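Local coordinates for protein cysteine synthase (Fusobacterium nucleatum subsp. nucleatum strain ATCC 25586, PDB 5XEO) that probably catalyses the pyridoxal 5'-phosphate-dependent conversion of O-acetyl-L-serine and hydrogen sulfide into L-cysteine and acetate, at residues A[43-48]-A[295-300]; A[150-155]-A[179-184]; A[220-225]-A[247-252]. One frame throughout, in Å; residues are numbered along the deposited sequence.

All three contacts border the cofactor of a fold type II enzyme. Contact 1 joins the start of helix 46-60 to the end of strand 291-296 and closes a loop of the chain in which contacts 2 and 3 lie in series. Its centre is about 13 Å from that of contact 2 and about 16 Å from that of contact 3, while contacts 2 and 3 are about 20 Å apart, centre to centre. Strands 291-296, 174-178, 200-206 and 245-247 are neighbours in one sheet; segments 295-300, 179-184 and 247-252 lie at the C-terminal ends of the first, second and last of them. Contact 1 supplies the lysine linkage, contact 2 the phosphate cup and contact 3 a loop over the pyridine ring.

Contact 1. Residues A[43-48]-A[295-300]; sequences RSTKDR and LSTDSG. With PLP (pyridoxal-5'-phosphate), chain C.
Ser-44 and Asp-298 form a single antiparallel bridge, a non-hydrogen-bonded pair with their CA atoms 4.1 Å apart, beside the internal aldimine of this fold type II pyridoxal-phosphate enzyme. Backbone bonds flank the pair: Ser-299 N donates to Arg-43 O at 3.2 Å, and Thr-45 N to Thr-297 O at 2.9 Å. The residues just after strand 291-296 are thereby tied to the loop that leads into helix 46-60.

The two threonines meet obliquely through their methyls, with CG2 of Thr-45 and CG2 of Thr-297 3.6 Å apart, and the hydroxyl of Thr-45 is left to bond Glu-37. The methyl of Thr-297 also serves the cofactor. Placed opposite the backbone N across CA-CB (OG1 at chi1 -59°), it lies under the pyridine ring, with CG2 3.4 Å from PLP N1, and so forms a floor on one face. Asp-298 turns its carboxylate away from 43-48 so that its flat face lies against the ring's methyl, Asp-298 OD1 lying 3.3 Å from PLP C2A. Its OD2 takes bonds from Asn-76, Lys-302 and Tyr-303, which would fix the orientation of the group and offset its charge.

At the other end, CB of Arg-43 packs near the hydroxyl of Ser-299, which is bonded to Glu-301, while the arginine chain runs on into the dimer interface and its NE pairs with Glu-301 of the second subunit. The helix start is held by Ser-44 OG, which caps Lys-46 N at 3.0 Å. From there the lysine chain, bent at chi2 and chi4, curls back to the cofactor, where Lys-46 NZ is covalently joined to PLP C4A at 1.3 Å.

Contact 2. Residues A[150-155]-A[179-184]; sequences VNNPKA and TGTGGS. With PLP (pyridoxal-5'-phosphate), chain C.
Pro-153 and Gly-183, whose CA atoms are 4.3 Å apart, bring the first turn of helix 151-167 against the glycine-rich loop that follows strand 174-178 and opens helix 183-195. The backbones touch through a CA-H...O contact, Pro-153 CA to Gly-183 O at 3.6 Å.

Asn-152 and Thr-181 approach from opposite directions. With CG turned opposite the backbone N (chi1 169°), the asparagine amide extends from its helix and ND2 donates to Thr-181 OG1 at 3.0 Å. The hydroxyl lies close to the amide plane and the bond is fairly straight, at 159°. The same ND2 also bonds the carbonyl of Gln-146, so the amide is fixed in its rotation, and Asn-152 OD1 rests 3.4 Å from Gly-183 CA, in the place a side chain there would take.

Thr-181 OG1 is gripped three times. Besides accepting from Asn-152 it accepts from Gly-183 N at 3.0 Å, forming an ST turn, and it donates to PLP O2P at 2.7 Å. Asn-152 is therefore a second-shell residue that positions a first-shell phosphate ligand.

Thr-181 N joins its own hydroxyl on O2P. Two further phosphate oxygens are held by the loop and the helix start. Gly-180 N and Gly-182 N both donate to O3P. O1P receives the backbone N of Ser-184 and also its hydroxyl, with Ser-184 OG to PLP O1P only 2.6 Å. Four main-chain amides, three from the loop and that of Ser-184 from the first turn of helix 183-195, thus face the anion, and the helix dipole probably helps offset its charge. Such a strand-loop-helix cup of glycines and hydroxyls is the phosphate-binding loop characteristic of fold type II pyridoxal-phosphate enzymes.

Contact 3. Residues A[220-225]-A[247-252]; sequences HKIQGM and CEDDDA. With PLP (pyridoxal-5'-phosphate), chain C.
His-220 passes its CB 3.5 Å from OD1 of Asp-249, in the first turn of helix 249-263, while the imidazole turns back along its own segment. There ND1 accepts from Ile-222 N at 3.0 Å, somewhat out of the ring plane. Lys-221 supplies the polar link between the segments: its backbone N donates to Asp-249 OD1 at 3.1 Å. The bond is almost linear (172°), although the N-H comes in from above the carboxylate plane. The lysine chain crosses the aspartate at about a right angle, Lys-221 CG lying 3.6 Å from Asp-249 OD2, and extends beyond it.

Ile-222 centres an inverse gamma turn and fills the apolar part of the contact. Its CG1 branch runs past OD1 of Asp-249 until CD1 lies 3.4 Å from Cys-247 O and 4.2 Å from Ala-252 CB. A type II turn follows from Ile-222 to Met-225, and its bend at Gly-224 brings that residue's O to 3.3 Å from PLP C5, over the pyridine face opposite Thr-297.

Glu-248, the N-cap, whose side chain points away from 220-225, and Asp-250 belong to a calcium site of this protein. Cys-247 ends edge strand 245-247, paired with strand 200-206, while Ile-222 and Ala-252 both pack on Ala-273 of helix 269-283, and Met-225 rests on Val-204 and Pro-206 of strand 200-206.

Contact 1. Residues A[43-48]-A[295-300]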
loop_
_atom_site.group_PDB
_atom_site.type_symbol
_atom_site.label_atom_id
_atom_site.label_comp_id
_atom_site.label_asym_id
_atom_site.label_seq_id
_atom_site.Cartn_x
_atom_site.Cartn_y
_atom_site.Cartn_z
ATOM N N ARG A 43 -3.085 -4.416 2.619
ATOM C CA ARG A 43 -1.680 -4.719 2.261
ATOM C C ARG A 43 -1.267 -6.192 2.313
ATOM O O ARG A 43 -0.061 -6.509 2.329
ATOM C CB ARG A 43 -0.671 -3.874 3.074
ATOM C CG ARG A 43 -0.869 -2.364 3.041
ATOM C CD ARG A 43 -0.764 -1.883 1.644
ATOM N NE ARG A 43 -1.018 -0.451 1.463
ATOM C CZ ARG A 43 -1.549 0.083 0.364
ATOM N NH1 ARG A 43 -1.964 -0.717 -0.667
ATOM N NH2 ARG A 43 -1.715 1.391 0.292
ATOM N N SER A 44 -2.244 -7.080 2.325
ATOM C CA SER A 44 -1.971 -8.506 2.230
ATOM C C SER A 44 -3.127 -9.262 1.631
ATOM O O SER A 44 -4.243 -8.750 1.544
ATOM C CB SER A 44 -1.615 -9.095 3.614
ATOM O OG SER A 44 -2.762 -9.550 4.340
ATOM N N THR A 45 -2.841 -10.518 1.257
ATOM C CA THR A 45 -3.839 -11.410 0.735
ATOM C C THR A 45 -4.917 -11.727 1.783
ATOM O O THR A 45 -6.006 -12.140 1.426
ATOM C CB THR A 45 -3.208 -12.734 0.217
ATOM O OG1 THR A 45 -3.986 -13.219 -0.844
ATOM C CG2 THR A 45 -3.097 -13.831 1.297
ATOM N N LYS A 46 -4.594 -11.559 3.056
ATOM C CA LYS A 46 -5.519 -11.900 4.117
ATOM C C LYS A 46 -6.793 -11.048 4.104
ATOM O O LYS A 46 -7.810 -11.491 4.646
ATOM C CB LYS A 46 -4.884 -11.837 5.487
ATOM C CG LYS A 46 -3.618 -12.651 5.671
ATOM C CD LYS A 46 -3.856 -14.154 5.426
ATOM C CE LYS A 46 -2.569 -14.913 5.296
ATOM N NZ LYS A 46 -1.578 -14.714 6.374
ATOM N N ASP A 47 -6.776 -9.893 3.432
ATOM C CA ASP A 47 -8.019 -9.128 3.215
ATOM C C ASP A 47 -9.086 -10.009 2.557
ATOM O O ASP A 47 -10.290 -9.871 2.841
ATOM C CB ASP A 47 -7.807 -7.972 2.242
ATOM C CG ASP A 47 -7.000 -6.813 2.796
ATOM O OD1 ASP A 47 -6.537 -6.878 3.964
ATOM O OD2 ASP A 47 -6.843 -5.819 2.056
ATOM N N ARG A 48 -8.658 -10.842 1.610
ATOM C CA ARG A 48 -9.588 -11.723 0.893
ATOM C C ARG A 48 -10.286 -12.711 1.815
ATOM O O ARG A 48 -11.492 -12.930 1.651
ATOM C CB ARG A 48 -8.902 -12.513 -0.205
ATOM C CG ARG A 48 -8.318 -11.720 -1.361
ATOM C CD ARG A 48 -7.512 -12.696 -2.208
ATOM N NE ARG A 48 -6.751 -12.085 -3.292
ATOM C CZ ARG A 48 -7.170 -11.861 -4.531
ATOM N NH1 ARG A 48 -8.421 -12.151 -4.888
ATOM N NH2 ARG A 48 -6.357 -11.306 -5.410
ATOM N N LEU A 295 2.891 -16.028 -5.747
ATOM C CA LEU A 295 2.068 -15.157 -4.923
ATOM C C LEU A 295 2.950 -14.380 -3.960
ATOM O O LEU A 295 3.643 -14.982 -3.147
ATOM C CB LEU A 295 1.028 -15.974 -4.156
ATOM C CG LEU A 295 -0.125 -15.144 -3.618
ATOM C CD1 LEU A 295 -1.105 -14.895 -4.754
ATOM C CD2 LEU A 295 -0.844 -15.846 -2.469
ATOM N N SER A 296 2.922 -13.051 -4.066
ATOM C CA SER A 296 3.530 -12.147 -3.111
ATOM C C SER A 296 2.428 -11.818 -2.092
ATOM O O SER A 296 1.482 -11.092 -2.429
ATOM C CB SER A 296 4.005 -10.842 -3.775
ATOM O OG SER A 296 4.379 -9.866 -2.795
ATOM N N THR A 297 2.550 -12.356 -0.876
ATOM C CA THR A 297 1.460 -12.333 0.083
ATOM C C THR A 297 1.221 -10.969 0.727
ATOM O O THR A 297 0.071 -10.626 0.934
ATOM C CB THR A 297 1.589 -13.466 1.125
ATOM O OG1 THR A 297 1.595 -14.717 0.403
ATOM C CG2 THR A 297 0.420 -13.466 2.105
ATOM N N ASP A 298 2.267 -10.189 1.008
ATOM C CA ASP A 298 2.056 -8.832 1.519
ATOM C C ASP A 298 3.151 -7.914 1.036
ATOM O O ASP A 298 4.129 -8.364 0.447
ATOM C CB ASP A 298 1.888 -8.798 3.056
ATOM C CG ASP A 298 3.150 -9.037 3.839
ATOM O OD1 ASP A 298 4.130 -9.570 3.271
ATOM O OD2 ASP A 298 3.138 -8.760 5.058
ATOM N N SER A 299 2.979 -6.633 1.301
ATOM C CA SER A 299 3.955 -5.658 0.882
ATOM C C SER A 299 4.956 -5.584 2.001
ATOM O O SER A 299 4.699 -6.064 3.095
ATOM C CB SER A 299 3.307 -4.301 0.597
ATOM O OG SER A 299 2.742 -3.796 1.760
ATOM N N GLY A 300 6.104 -4.996 1.704
ATOM C CA GLY A 300 7.257 -5.051 2.582
ATOM C C GLY A 300 7.387 -3.955 3.608
ATOM O O GLY A 300 8.260 -4.044 4.477
HETATM N N1 PLP C . 2.986 -14.497 4.021
HETATM C C2 PLP C . 2.387 -13.562 4.835
HETATM C C2A PLP C . 2.978 -12.175 4.938
HETATM C C3 PLP C . 1.175 -13.890 5.473
HETATM O O3 PLP C . 0.555 -12.973 6.234
HETATM C C4 PLP C . 0.630 -15.176 5.378
HETATM C C4A PLP C . -0.625 -15.602 6.127
HETATM C C5 PLP C . 1.285 -16.130 4.580
HETATM C C6 PLP C . 2.461 -15.769 3.909
HETATM C C5A PLP C . 0.747 -17.530 4.425
HETATM O O4P PLP C . -0.508 -17.631 3.699
HETATM P P PLP C . -1.603 -18.741 4.051
HETATM O O1P PLP C . -2.594 -18.507 2.987
HETATM O O2P PLP C . -1.935 -18.562 5.485
HETATM O O3P PLP C . -0.918 -20.094 3.846
#

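Contact 2. Residues A[150-155]-A[179-184]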
loop_
_atom_site.group_PDB
_atom_site.type_symbol
_atom_site.label_atom_id
_atom_site.label_comp_id
_atom_site.label_asym_id
_atom_site.label_seq_id
_atom_site.Cartn_x
_atom_site.Cartn_y
_atom_site.Cartn_z
ATOM N N VAL A 150 -13.061 -23.015 6.180
ATOM C CA VAL A 150 -12.943 -23.299 4.775
ATOM C C VAL A 150 -13.145 -22.078 3.888
ATOM O O VAL A 150 -12.823 -22.136 2.726
ATOM C CB VAL A 150 -13.911 -24.411 4.281
ATOM C CG1 VAL A 150 -13.599 -25.715 4.999
ATOM C CG2 VAL A 150 -15.384 -23.998 4.428
ATOM N N ASN A 151 -13.691 -20.998 4.434
ATOM C CA ASN A 151 -13.807 -19.741 3.683
ATOM C C ASN A 151 -12.449 -19.052 3.451
ATOM O O ASN A 151 -12.346 -18.169 2.604
ATOM C CB ASN A 151 -14.806 -18.823 4.368
ATOM C CG ASN A 151 -16.225 -19.361 4.241
ATOM O OD1 ASN A 151 -16.620 -19.793 3.157
ATOM N ND2 ASN A 151 -16.981 -19.316 5.319
ATOM N N ASN A 152 -11.428 -19.494 4.184
ATOM C CA ASN A 152 -10.038 -19.132 3.890
ATOM C C ASN A 152 -9.652 -19.685 2.506
ATOM O O ASN A 152 -9.536 -18.892 1.539
ATOM C CB ASN A 152 -9.131 -19.503 5.094
ATOM C CG ASN A 152 -7.645 -19.417 4.792
ATOM O OD1 ASN A 152 -7.213 -19.116 3.659
ATOM N ND2 ASN A 152 -6.852 -19.703 5.806
ATOM N N PRO A 153 -9.512 -21.027 2.343
ATOM C CA PRO A 153 -9.191 -21.481 0.982
ATOM C C PRO A 153 -10.237 -21.179 -0.091
ATOM O O PRO A 153 -9.869 -20.891 -1.236
ATOM C CB PRO A 153 -8.987 -23.003 1.137
ATOM C CG PRO A 153 -9.527 -23.357 2.478
ATOM C CD PRO A 153 -9.424 -22.124 3.322
ATOM N N LYS A 154 -11.526 -21.236 0.248
ATOM C CA LYS A 154 -12.573 -20.910 -0.748
ATOM C C LYS A 154 -12.424 -19.511 -1.351
ATOM O O LYS A 154 -12.742 -19.310 -2.526
ATOM C CB LYS A 154 -13.997 -21.062 -0.176
ATOM C CG LYS A 154 -14.478 -22.493 -0.043
ATOM C CD LYS A 154 -15.961 -22.554 0.372
ATOM C CE LYS A 154 -16.344 -23.909 0.957
ATOM N NZ LYS A 154 -16.306 -25.005 -0.050
ATOM N N ALA A 155 -11.979 -18.537 -0.561
ATOM C CA ALA A 155 -11.840 -17.167 -1.107
ATOM C C ALA A 155 -10.816 -17.147 -2.252
ATOM O O ALA A 155 -11.029 -16.542 -3.310
ATOM C CB ALA A 155 -11.439 -16.203 -0.008
ATOM N N THR A 179 3.346 -20.883 2.654
ATOM C CA THR A 179 2.309 -21.438 3.514
ATOM C C THR A 179 2.468 -21.042 4.944
ATOM O O THR A 179 3.593 -20.973 5.476
ATOM C CB THR A 179 2.246 -23.000 3.455
ATOM O OG1 THR A 179 3.495 -23.563 3.870
ATOM C CG2 THR A 179 1.934 -23.428 2.116
ATOM N N GLY A 180 1.318 -20.763 5.557
ATOM C CA GLY A 180 1.165 -20.555 6.983
ATOM C C GLY A 180 -0.071 -21.332 7.409
ATOM O O GLY A 180 0.044 -22.423 7.979
ATOM N N THR A 181 -1.258 -20.800 7.092
ATOM C CA THR A 181 -2.471 -21.613 7.208
ATOM C C THR A 181 -2.525 -22.689 6.142
ATOM O O THR A 181 -3.115 -23.742 6.344
ATOM C CB THR A 181 -3.771 -20.794 7.120
ATOM O OG1 THR A 181 -3.944 -20.301 5.787
ATOM C CG2 THR A 181 -3.772 -19.685 8.158
ATOM N N GLY A 182 -1.939 -22.396 4.988
ATOM C CA GLY A 182 -2.030 -23.224 3.828
ATOM C C GLY A 182 -3.208 -22.906 2.938
ATOM O O GLY A 182 -3.389 -23.547 1.913
ATOM N N GLY A 183 -3.978 -21.871 3.273
ATOM C CA GLY A 183 -5.204 -21.579 2.535
ATOM C C GLY A 183 -5.016 -20.970 1.185
ATOM O O GLY A 183 -5.702 -21.353 0.236
ATOM N N SER A 184 -4.088 -20.006 1.067
ATOM C CA SER A 184 -3.823 -19.397 -0.229
ATOM C C SER A 184 -3.255 -20.421 -1.198
ATOM O O SER A 184 -3.686 -20.473 -2.361
ATOM C CB SER A 184 -2.893 -18.162 -0.121
ATOM O OG SER A 184 -1.703 -18.503 0.523
HETATM N N1 PLP C . 2.986 -14.497 4.021
HETATM C C2 PLP C . 2.387 -13.562 4.835
HETATM C C2A PLP C . 2.978 -12.175 4.938
HETATM C C3 PLP C . 1.175 -13.890 5.473
HETATM O O3 PLP C . 0.555 -12.973 6.234
HETATM C C4 PLP C . 0.630 -15.176 5.378
HETATM C C4A PLP C . -0.625 -15.602 6.127
HETATM C C5 PLP C . 1.285 -16.130 4.580
HETATM C C6 PLP C . 2.461 -15.769 3.909
HETATM C C5A PLP C . 0.747 -17.530 4.425
HETATM O O4P PLP C . -0.508 -17.631 3.699
HETATM P P PLP C . -1.603 -18.741 4.051
HETATM O O1P PLP C . -2.594 -18.507 2.987
HETATM O O2P PLP C . -1.935 -18.562 5.485
HETATM O O3P PLP C . -0.918 -20.094 3.846
#

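Contact 3. Residues A[220-225]-A[247-252]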
loop_
_atom_site.group_PDB
_atom_site.type_symbol
_atom_site.label_atom_id
_atom_site.label_comp_id
_atom_site.label_asym_id
_atom_site.label_seq_id
_atom_site.Cartn_x
_atom_site.Cartn_y
_atom_site.Cartn_z
ATOM N N HIS A 220 12.102 -19.644 12.894
ATOM C CA HIS A 220 12.412 -19.028 11.618
ATOM C C HIS A 220 12.000 -17.553 11.690
ATOM O O HIS A 220 11.365 -17.101 12.658
ATOM C CB HIS A 220 11.698 -19.762 10.485
ATOM C CG HIS A 220 10.218 -19.592 10.515
ATOM N ND1 HIS A 220 9.574 -18.593 9.814
ATOM C CD2 HIS A 220 9.261 -20.260 11.201
ATOM C CE1 HIS A 220 8.280 -18.656 10.069
ATOM N NE2 HIS A 220 8.062 -19.658 10.907
ATOM N N LYS A 221 12.341 -16.821 10.642
ATOM C CA LYS A 221 12.065 -15.395 10.559
ATOM C C LYS A 221 11.208 -15.018 9.340
ATOM O O LYS A 221 11.054 -13.834 9.037
ATOM C CB LYS A 221 13.381 -14.631 10.531
ATOM C CG LYS A 221 14.198 -14.797 11.805
ATOM C CD LYS A 221 15.457 -13.969 11.707
ATOM C CE LYS A 221 16.405 -14.299 12.836
ATOM N NZ LYS A 221 17.715 -13.653 12.627
ATOM N N ILE A 222 10.619 -15.997 8.673
ATOM C CA ILE A 222 9.800 -15.723 7.504
ATOM C C ILE A 222 8.382 -15.420 7.993
ATOM O O ILE A 222 7.500 -16.296 8.003
ATOM C CB ILE A 222 9.858 -16.860 6.482
ATOM C CG1 ILE A 222 11.318 -17.296 6.244
ATOM C CG2 ILE A 222 9.211 -16.425 5.179
ATOM C CD1 ILE A 222 11.479 -18.426 5.238
ATOM N N GLN A 223 8.165 -14.175 8.422
ATOM C CA GLN A 223 6.878 -13.780 9.038
ATOM C C GLN A 223 5.664 -14.125 8.158
ATOM O O GLN A 223 5.656 -13.866 6.940
ATOM C CB GLN A 223 6.875 -12.305 9.423
ATOM C CG GLN A 223 7.768 -12.032 10.629
ATOM C CD GLN A 223 7.787 -10.584 11.082
ATOM O OE1 GLN A 223 6.733 -9.970 11.270
ATOM N NE2 GLN A 223 8.987 -10.038 11.293
ATOM N N GLY A 224 4.673 -14.759 8.778
ATOM C CA GLY A 224 3.457 -15.212 8.100
ATOM C C GLY A 224 3.521 -16.654 7.620
ATOM O O GLY A 224 2.483 -17.291 7.379
ATOM N N MET A 225 4.724 -17.187 7.430
ATOM C CA MET A 225 4.838 -18.571 7.011
ATOM C C MET A 225 5.147 -19.443 8.235
ATOM O O MET A 225 5.377 -18.938 9.310
ATOM C CB MET A 225 5.893 -18.715 5.913
ATOM C CG MET A 225 5.412 -18.325 4.517
ATOM S SD MET A 225 6.691 -18.295 3.223
ATOM C CE MET A 225 7.486 -19.875 3.564
ATOM N N CYS A 247 12.774 -22.477 1.956
ATOM C CA CYS A 247 13.699 -21.352 1.880
ATOM C C CYS A 247 14.258 -21.052 3.243
ATOM O O CYS A 247 13.507 -20.974 4.230
ATOM C CB CYS A 247 12.995 -20.113 1.303
ATOM S SG CYS A 247 14.110 -18.726 0.978
ATOM N N GLU A 248 15.579 -20.856 3.313
ATOM C CA GLU A 248 16.229 -20.369 4.527
ATOM C C GLU A 248 15.936 -18.885 4.786
ATOM O O GLU A 248 15.692 -18.103 3.841
ATOM C CB GLU A 248 17.763 -20.580 4.449
ATOM C CG GLU A 248 18.191 -22.048 4.344
ATOM C CD GLU A 248 18.094 -22.807 5.661
ATOM O OE1 GLU A 248 17.758 -22.191 6.719
ATOM O OE2 GLU A 248 18.353 -24.037 5.637
ATOM N N ASP A 249 16.039 -18.517 6.059
ATOM C CA ASP A 249 15.837 -17.152 6.530
ATOM C C ASP A 249 16.702 -16.163 5.757
ATOM O O ASP A 249 16.194 -15.212 5.183
ATOM C CB ASP A 249 16.158 -17.040 8.014
ATOM C CG ASP A 249 15.118 -17.711 8.909
ATOM O OD1 ASP A 249 14.034 -18.102 8.395
ATOM O OD2 ASP A 249 15.366 -17.810 10.122
ATOM N N ASP A 250 18.001 -16.439 5.727
ATOM C CA ASP A 250 18.991 -15.574 5.082
ATOM C C ASP A 250 18.661 -15.330 3.630
ATOM O O ASP A 250 18.661 -14.189 3.207
ATOM C CB ASP A 250 20.424 -16.149 5.225
ATOM C CG ASP A 250 20.500 -17.632 4.838
ATOM O OD1 ASP A 250 20.369 -17.947 3.648
ATOM O OD2 ASP A 250 20.636 -18.483 5.736
ATOM N N ASP A 251 18.325 -16.383 2.879
ATOM C CA ASP A 251 17.994 -16.258 1.472
ATOM C C ASP A 251 16.684 -15.490 1.225
ATOM O O ASP A 251 16.560 -14.782 0.209
ATOM C CB ASP A 251 17.921 -17.613 0.769
ATOM C CG ASP A 251 19.240 -18.380 0.827
ATOM O OD1 ASP A 251 20.270 -17.746 1.012
ATOM O OD2 ASP A 251 19.209 -19.625 0.761
ATOM N N ALA A 252 15.716 -15.656 2.126
ATOM C CA ALA A 252 14.437 -14.923 2.022
ATOM C C ALA A 252 14.653 -13.397 2.138
ATOM O O ALA A 252 14.122 -12.640 1.320
ATOM C CB ALA A 252 13.468 -15.399 3.086
HETATM N N1 PLP C . 2.986 -14.497 4.021
HETATM C C2 PLP C . 2.387 -13.562 4.835
HETATM C C2A PLP C . 2.978 -12.175 4.938
HETATM C C3 PLP C . 1.175 -13.890 5.473
HETATM O O3 PLP C . 0.555 -12.973 6.234
HETATM C C4 PLP C . 0.630 -15.176 5.378
HETATM C C4A PLP C . -0.625 -15.602 6.127
HETATM C C5 PLP C . 1.285 -16.130 4.580
HETATM C C6 PLP C . 2.461 -15.769 3.909
HETATM C C5A PLP C . 0.747 -17.530 4.425
HETATM O O4P PLP C . -0.508 -17.631 3.699
HETATM P P PLP C . -1.603 -18.741 4.051
HETATM O O1P PLP C . -2.594 -18.507 2.987
HETATM O O2P PLP C . -1.935 -18.562 5.485
HETATM O O3P PLP C . -0.918 -20.094 3.846
#